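Local coordinates for SusD superfamily protein (Bacteroides fragilis, PDB 3L22) that probably binds glycans at the outer membrane for nutrient uptake, at residues 38-43 and 86-91; 47-52 and 128-133. All blocks are in the same frame, centred on the assembly; numbering follows the deposited sequence.

Contact 1. Residues 38-43 and 86-91; sequences KSLMGG and TYAYLA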
loop_
_atom_site.group_PDB
_atom_site.type_symbol
_atom_site.label_atom_id
_atom_site.label_comp_id
_atom_site.label_asym_id
_atom_site.label_seq_id
_atom_site.Cartn_x
_atom_site.Cartn_y
_atom_site.Cartn_z
ATOM N N LYS A 38 8.193 17.070 -1.666
ATOM C CA LYS A 38 7.096 16.407 -0.944
ATOM C C LYS A 38 7.111 14.939 -1.337
ATOM O O LYS A 38 7.778 14.572 -2.316
ATOM C CB LYS A 38 5.767 17.050 -1.325
ATOM C CG LYS A 38 5.642 18.566 -0.906
ATOM C CD LYS A 38 5.486 18.678 0.597
ATOM C CE LYS A 38 5.315 20.121 1.075
ATOM N NZ LYS A 38 4.812 20.024 2.476
ATOM N N SER A 39 6.431 14.108 -0.562
ATOM C CA SER A 39 6.399 12.701 -0.830
ATOM C C SER A 39 4.988 12.162 -0.799
ATOM O O SER A 39 4.091 12.731 -0.143
ATOM C CB SER A 39 7.343 11.965 0.126
ATOM O OG SER A 39 6.961 12.057 1.488
ATOM N N LEU A 40 4.768 11.073 -1.528
ATOM C CA LEU A 40 3.529 10.342 -1.456
ATOM C C LEU A 40 3.858 8.883 -1.068
ATOM O O LEU A 40 4.372 8.656 0.041
ATOM C CB LEU A 40 2.695 10.544 -2.737
ATOM C CG LEU A 40 1.221 10.114 -2.757
ATOM C CD1 LEU A 40 0.353 11.019 -1.869
ATOM C CD2 LEU A 40 0.680 10.144 -4.196
HETATM N N MSE A 41 3.611 7.910 -1.935
HETATM C CA MSE A 41 3.818 6.502 -1.586
HETATM C C MSE A 41 5.279 6.078 -1.572
HETATM O O MSE A 41 5.585 4.971 -1.153
HETATM C CB MSE A 41 3.037 5.628 -2.546
HETATM C CG MSE A 41 1.578 5.980 -2.622
HETATM SE SE MSE A 41 0.631 6.326 -0.913
HETATM C CE MSE A 41 0.963 4.572 -0.072
ATOM N N GLY A 42 6.191 6.962 -1.987
ATOM C CA GLY A 42 7.626 6.698 -1.862
ATOM C C GLY A 42 8.168 7.186 -0.519
ATOM O O GLY A 42 9.368 7.042 -0.216
ATOM N N GLY A 43 7.294 7.796 0.286
ATOM C CA GLY A 43 7.701 8.401 1.559
ATOM C C GLY A 43 6.586 8.446 2.593
ATOM O O GLY A 43 6.080 7.392 3.039
ATOM N N THR A 86 -3.181 16.585 -2.106
ATOM C CA THR A 86 -2.627 17.354 -3.187
ATOM C C THR A 86 -1.822 16.478 -4.140
ATOM O O THR A 86 -2.058 16.537 -5.336
ATOM C CB THR A 86 -1.758 18.494 -2.648
ATOM O OG1 THR A 86 -2.584 19.338 -1.836
ATOM C CG2 THR A 86 -1.141 19.356 -3.798
ATOM N N TYR A 87 -0.935 15.612 -3.625
ATOM C CA TYR A 87 -0.058 14.858 -4.544
ATOM C C TYR A 87 -0.729 13.648 -5.195
ATOM O O TYR A 87 -0.369 13.319 -6.325
ATOM C CB TYR A 87 1.331 14.575 -3.914
ATOM C CG TYR A 87 2.067 15.886 -3.815
ATOM C CD1 TYR A 87 1.956 16.693 -2.688
ATOM C CD2 TYR A 87 2.793 16.365 -4.890
ATOM C CE1 TYR A 87 2.568 17.932 -2.638
ATOM C CE2 TYR A 87 3.388 17.603 -4.861
ATOM C CZ TYR A 87 3.281 18.364 -3.736
ATOM O OH TYR A 87 3.886 19.563 -3.693
ATOM N N ALA A 88 -1.689 13.013 -4.516
ATOM C CA ALA A 88 -2.511 11.994 -5.146
ATOM C C ALA A 88 -3.284 12.591 -6.327
ATOM O O ALA A 88 -3.281 12.011 -7.390
ATOM C CB ALA A 88 -3.486 11.304 -4.147
ATOM N N TYR A 89 -3.943 13.731 -6.125
ATOM C CA TYR A 89 -4.732 14.346 -7.193
ATOM C C TYR A 89 -3.858 14.904 -8.299
ATOM O O TYR A 89 -4.281 14.858 -9.463
ATOM C CB TYR A 89 -5.759 15.403 -6.654
ATOM C CG TYR A 89 -7.038 14.725 -6.189
ATOM C CD1 TYR A 89 -7.946 14.197 -7.118
ATOM C CD2 TYR A 89 -7.298 14.522 -4.842
ATOM C CE1 TYR A 89 -9.071 13.502 -6.706
ATOM C CE2 TYR A 89 -8.440 13.871 -4.420
ATOM C CZ TYR A 89 -9.325 13.354 -5.348
ATOM O OH TYR A 89 -10.457 12.699 -4.914
ATOM N N LEU A 90 -2.659 15.410 -7.967
ATOM C CA LEU A 90 -1.700 15.765 -9.003
ATOM C C LEU A 90 -1.330 14.557 -9.859
ATOM O O LEU A 90 -1.319 14.633 -11.084
ATOM C CB LEU A 90 -0.401 16.356 -8.449
ATOM C CG LEU A 90 -0.384 17.843 -8.149
ATOM C CD1 LEU A 90 0.908 18.191 -7.322
ATOM C CD2 LEU A 90 -0.503 18.692 -9.489
ATOM N N ALA A 91 -0.997 13.452 -9.221
ATOM C CA ALA A 91 -0.729 12.204 -9.948
ATOM C C ALA A 91 -1.941 11.798 -10.830
ATOM O O ALA A 91 -1.786 11.451 -11.994
ATOM C CB ALA A 91 -0.368 11.084 -8.955
#
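Tyr87 and Ala88 meet Lys38 and Leu40 from a regular helix turn, whose shortest backbone bond runs from Leu90 N to Thr86 O at 2.9 Å. On the other side the chain folds into a type I turn from Leu40 to Gly43, closed by Gly43 N on Leu40 O at 3.1 Å; Gly43 then occupies the N-cap position of helix 44-52.

Lys38 lies over one face of the Tyr87 ring and crosses it at about a right angle. Its CB stands 3.9 Å from the centroid of the Tyr87 ring and 27° off the ring normal, a CH-pi contact displaced toward the rim. Lys38 CG continues to the phenol end of the ring, 3.4 Å from Tyr87 OH. Because the lysine chain bends at its second torsion (chi2 -72°), CB and CG stay on the ring while the rest of the chain, with the amine, turns away, and NZ forms a long, weak ion pair with Asp83. The opposite face of the ring is met by Thr86 CG2, so the phenol is flanked from within its own helix as well.

Leu40 reaches the helix backbone. With CG opposite the backbone N (chi1 -167°), the side chain extends to the helix, where CD2 lies 3.7 Å from Ala88 N and CD1 lies 4.2 Å from Tyr87 CB. Ala88 adds its methyl group, 4.3 Å from Leu40 CD2.

The contact thus packs the loop between helices 18-33 and 44-52 against helix 79-103, in the helix-rich architecture of the SusD family. Backbone hydrogen bonds between Leu40, Met41 and Gly42 and helix 18-33 hold the loop in place. With no hydrogen bond between the two segments, their attachment rests on dispersion and on the fit of aliphatic carbon to ring and backbone.

Contact 2. Residues 47-52 and 128-133; sequences LVFDNR and YYYLNN
Phe49 and Tyr130 meet at a slant, their ring planes 34° apart and their centroids separated by 5.5 Å. The closest approach is Phe49 CE2 to Tyr130 CD1, 3.5 Å. Both rings leave their helices with CG opposite the carbonyl carbon (Phe49 chi1 -62°), which brings the phenylalanine across to the end of the second segment. There its other side meets Asn133: the backbone oxygen Asn133 O lies near the ring plane, 3.7 Å from Phe49 CE1, and the side-chain amide of Asn133 stands almost perpendicular to the ring, at 85°. These residues join helix 44-52 to the C-terminal end of helix 113-131 inside the helical core of the SusD fold, whose family belongs to the TPR clan; helix 395-401 packs on Phe49, Arg52 and Asn133 alike.

A single water bridges the segments. It accepts from Arg52 NE at 2.8 Å, in the guanidinium plane, and donates to Asn133 O at 2.9 Å, giving that buried carbonyl a polar partner beside the phenylalanine edge. Arg52 is also fixed by NH2, bonded to Tyr424 O. The Asn133 amide turns back on its own chain, with ND2 donating to Tyr129 O at 2.8 Å while lying over one face of the Tyr129 ring, displaced toward its rim.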
loop_
_atom_site.group_PDB
_atom_site.type_symbol
_atom_site.label_atom_id
_atom_site.label_comp_id
_atom_site.label_asym_id
_atom_site.label_seq_id
_atom_site.Cartn_x
_atom_site.Cartn_y
_atom_site.Cartn_z
ATOM N N LEU A 47 4.327 5.573 4.877
ATOM C CA LEU A 47 4.519 5.556 6.315
ATOM C C LEU A 47 3.205 5.775 7.081
ATOM O O LEU A 47 3.031 5.233 8.178
ATOM C CB LEU A 47 5.546 6.624 6.735
ATOM C CG LEU A 47 6.992 6.258 6.392
ATOM C CD1 LEU A 47 7.881 7.499 6.154
ATOM C CD2 LEU A 47 7.568 5.323 7.442
ATOM N N VAL A 48 2.294 6.564 6.502
ATOM C CA VAL A 48 0.976 6.765 7.069
ATOM C C VAL A 48 0.285 5.450 7.401
ATOM O O VAL A 48 -0.288 5.330 8.474
ATOM C CB VAL A 48 0.075 7.648 6.147
ATOM C CG1 VAL A 48 -1.426 7.388 6.402
ATOM C CG2 VAL A 48 0.451 9.089 6.339
ATOM N N PHE A 49 0.366 4.465 6.507
ATOM C CA PHE A 49 -0.332 3.195 6.747
ATOM C C PHE A 49 0.277 2.350 7.871
ATOM O O PHE A 49 -0.469 1.631 8.550
ATOM C CB PHE A 49 -0.592 2.446 5.439
ATOM C CG PHE A 49 -1.473 3.238 4.516
ATOM C CD1 PHE A 49 -2.835 3.392 4.804
ATOM C CD2 PHE A 49 -0.950 3.909 3.429
ATOM C CE1 PHE A 49 -3.665 4.161 3.986
ATOM C CE2 PHE A 49 -1.782 4.676 2.602
ATOM C CZ PHE A 49 -3.140 4.795 2.893
ATOM N N ASP A 50 1.576 2.480 8.131
ATOM C CA ASP A 50 2.165 1.861 9.309
ATOM C C ASP A 50 1.850 2.624 10.561
ATOM O O ASP A 50 1.581 2.009 11.591
ATOM C CB ASP A 50 3.652 1.666 9.141
ATOM C CG ASP A 50 3.948 0.591 8.086
ATOM O OD1 ASP A 50 3.615 -0.607 8.360
ATOM O OD2 ASP A 50 4.397 0.955 6.975
ATOM N N ASN A 51 1.887 3.952 10.493
ATOM C CA ASN A 51 1.505 4.774 11.637
ATOM C C ASN A 51 0.048 4.583 12.073
ATOM O O ASN A 51 -0.263 4.627 13.269
ATOM C CB ASN A 51 1.769 6.253 11.346
ATOM C CG ASN A 51 3.215 6.663 11.674
ATOM O OD1 ASN A 51 3.488 7.122 12.778
ATOM N ND2 ASN A 51 4.140 6.453 10.729
ATOM N N ARG A 52 -0.849 4.358 11.124
ATOM C CA ARG A 52 -2.238 4.069 11.461
ATOM C C ARG A 52 -2.394 2.750 12.167
ATOM O O ARG A 52 -3.279 2.618 13.011
ATOM C CB ARG A 52 -3.155 4.199 10.237
ATOM C CG ARG A 52 -3.326 5.651 9.847
ATOM C CD ARG A 52 -4.200 5.925 8.606
ATOM N NE ARG A 52 -5.526 5.306 8.577
ATOM C CZ ARG A 52 -6.617 5.723 9.219
ATOM N NH1 ARG A 52 -6.606 6.790 10.021
ATOM N NH2 ARG A 52 -7.760 5.051 9.047
ATOM N N TYR A 128 -6.217 6.286 -6.381
ATOM C CA TYR A 128 -7.569 6.228 -5.807
ATOM C C TYR A 128 -7.696 5.181 -4.703
ATOM O O TYR A 128 -8.430 5.392 -3.729
ATOM C CB TYR A 128 -8.640 6.008 -6.895
ATOM C CG TYR A 128 -9.027 7.295 -7.578
ATOM C CD1 TYR A 128 -9.670 8.304 -6.861
ATOM C CD2 TYR A 128 -8.726 7.537 -8.928
ATOM C CE1 TYR A 128 -10.015 9.505 -7.447
ATOM C CE2 TYR A 128 -9.088 8.762 -9.539
ATOM C CZ TYR A 128 -9.726 9.735 -8.780
ATOM O OH TYR A 128 -10.070 10.947 -9.307
ATOM N N TYR A 129 -7.003 4.050 -4.851
ATOM C CA TYR A 129 -7.065 3.006 -3.848
ATOM C C TYR A 129 -6.564 3.494 -2.474
ATOM O O TYR A 129 -7.180 3.226 -1.432
ATOM C CB TYR A 129 -6.266 1.766 -4.327
ATOM C CG TYR A 129 -5.976 0.785 -3.235
ATOM C CD1 TYR A 129 -6.905 -0.192 -2.892
ATOM C CD2 TYR A 129 -4.779 0.811 -2.556
ATOM C CE1 TYR A 129 -6.661 -1.108 -1.891
ATOM C CE2 TYR A 129 -4.515 -0.112 -1.519
ATOM C CZ TYR A 129 -5.449 -1.064 -1.204
ATOM O OH TYR A 129 -5.202 -1.993 -0.210
ATOM N N TYR A 130 -5.428 4.191 -2.481
ATOM C CA TYR A 130 -4.911 4.736 -1.231
ATOM C C TYR A 130 -5.824 5.834 -0.627
ATOM O O TYR A 130 -6.056 5.825 0.581
ATOM C CB TYR A 130 -3.459 5.182 -1.392
ATOM C CG TYR A 130 -2.492 4.006 -1.501
ATOM C CD1 TYR A 130 -2.372 3.090 -0.464
ATOM C CD2 TYR A 130 -1.680 3.848 -2.616
ATOM C CE1 TYR A 130 -1.478 2.032 -0.533
ATOM C CE2 TYR A 130 -0.796 2.794 -2.715
ATOM C CZ TYR A 130 -0.681 1.898 -1.662
ATOM O OH TYR A 130 0.194 0.853 -1.734
ATOM N N LEU A 131 -6.399 6.703 -1.451
ATOM C CA LEU A 131 -7.368 7.682 -0.957
ATOM C C LEU A 131 -8.590 6.981 -0.325
ATOM O O LEU A 131 -9.090 7.403 0.728
ATOM C CB LEU A 131 -7.819 8.621 -2.069
ATOM C CG LEU A 131 -6.802 9.560 -2.737
ATOM C CD1 LEU A 131 -7.480 10.306 -3.884
ATOM C CD2 LEU A 131 -6.202 10.538 -1.664
ATOM N N ASN A 132 -8.991 5.850 -0.905
ATOM C CA ASN A 132 -10.173 5.127 -0.453
ATOM C C ASN A 132 -9.932 4.426 0.885
ATOM O O ASN A 132 -10.872 3.906 1.471
ATOM C CB ASN A 132 -10.618 4.070 -1.485
ATOM C CG ASN A 132 -12.125 4.018 -1.690
ATOM O OD1 ASN A 132 -12.821 5.006 -1.485
ATOM N ND2 ASN A 132 -12.637 2.842 -2.120
ATOM N N ASN A 133 -8.673 4.350 1.313
ATOM C CA ASN A 133 -8.304 3.770 2.603
ATOM C C ASN A 133 -7.887 4.805 3.647
ATOM O O ASN A 133 -7.297 4.435 4.686
ATOM C CB ASN A 133 -7.201 2.732 2.386
ATOM C CG ASN A 133 -7.734 1.431 1.830
ATOM O OD1 ASN A 133 -8.304 0.633 2.585
ATOM N ND2 ASN A 133 -7.583 1.215 0.511
HETATM O O HOH W 1 -5.969 3.109 6.868
#

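Contact 2 is wholly buried, near the centre of the molecule, whereas contact 1 lies farther out and is only partly buried, its lysine and tyrosine partly exposed. The two are coupled through the chain, because loop 38-43 runs straight into helix 44-52, and through side chains: Met41 CE packs on Tyr130 CZ at 3.5 Å, while Ala88 and Tyr89 of helix 79-103 touch Leu131 of helix 113-131. Helix 113-131 thus receives both the loop and the helix that follows it. The chemistry of the two contacts differs accordingly. The outer contact is aliphatic and CH-pi, with a charged end leading away; the inner one combines slanted aromatic rings with a water-bridged arginine.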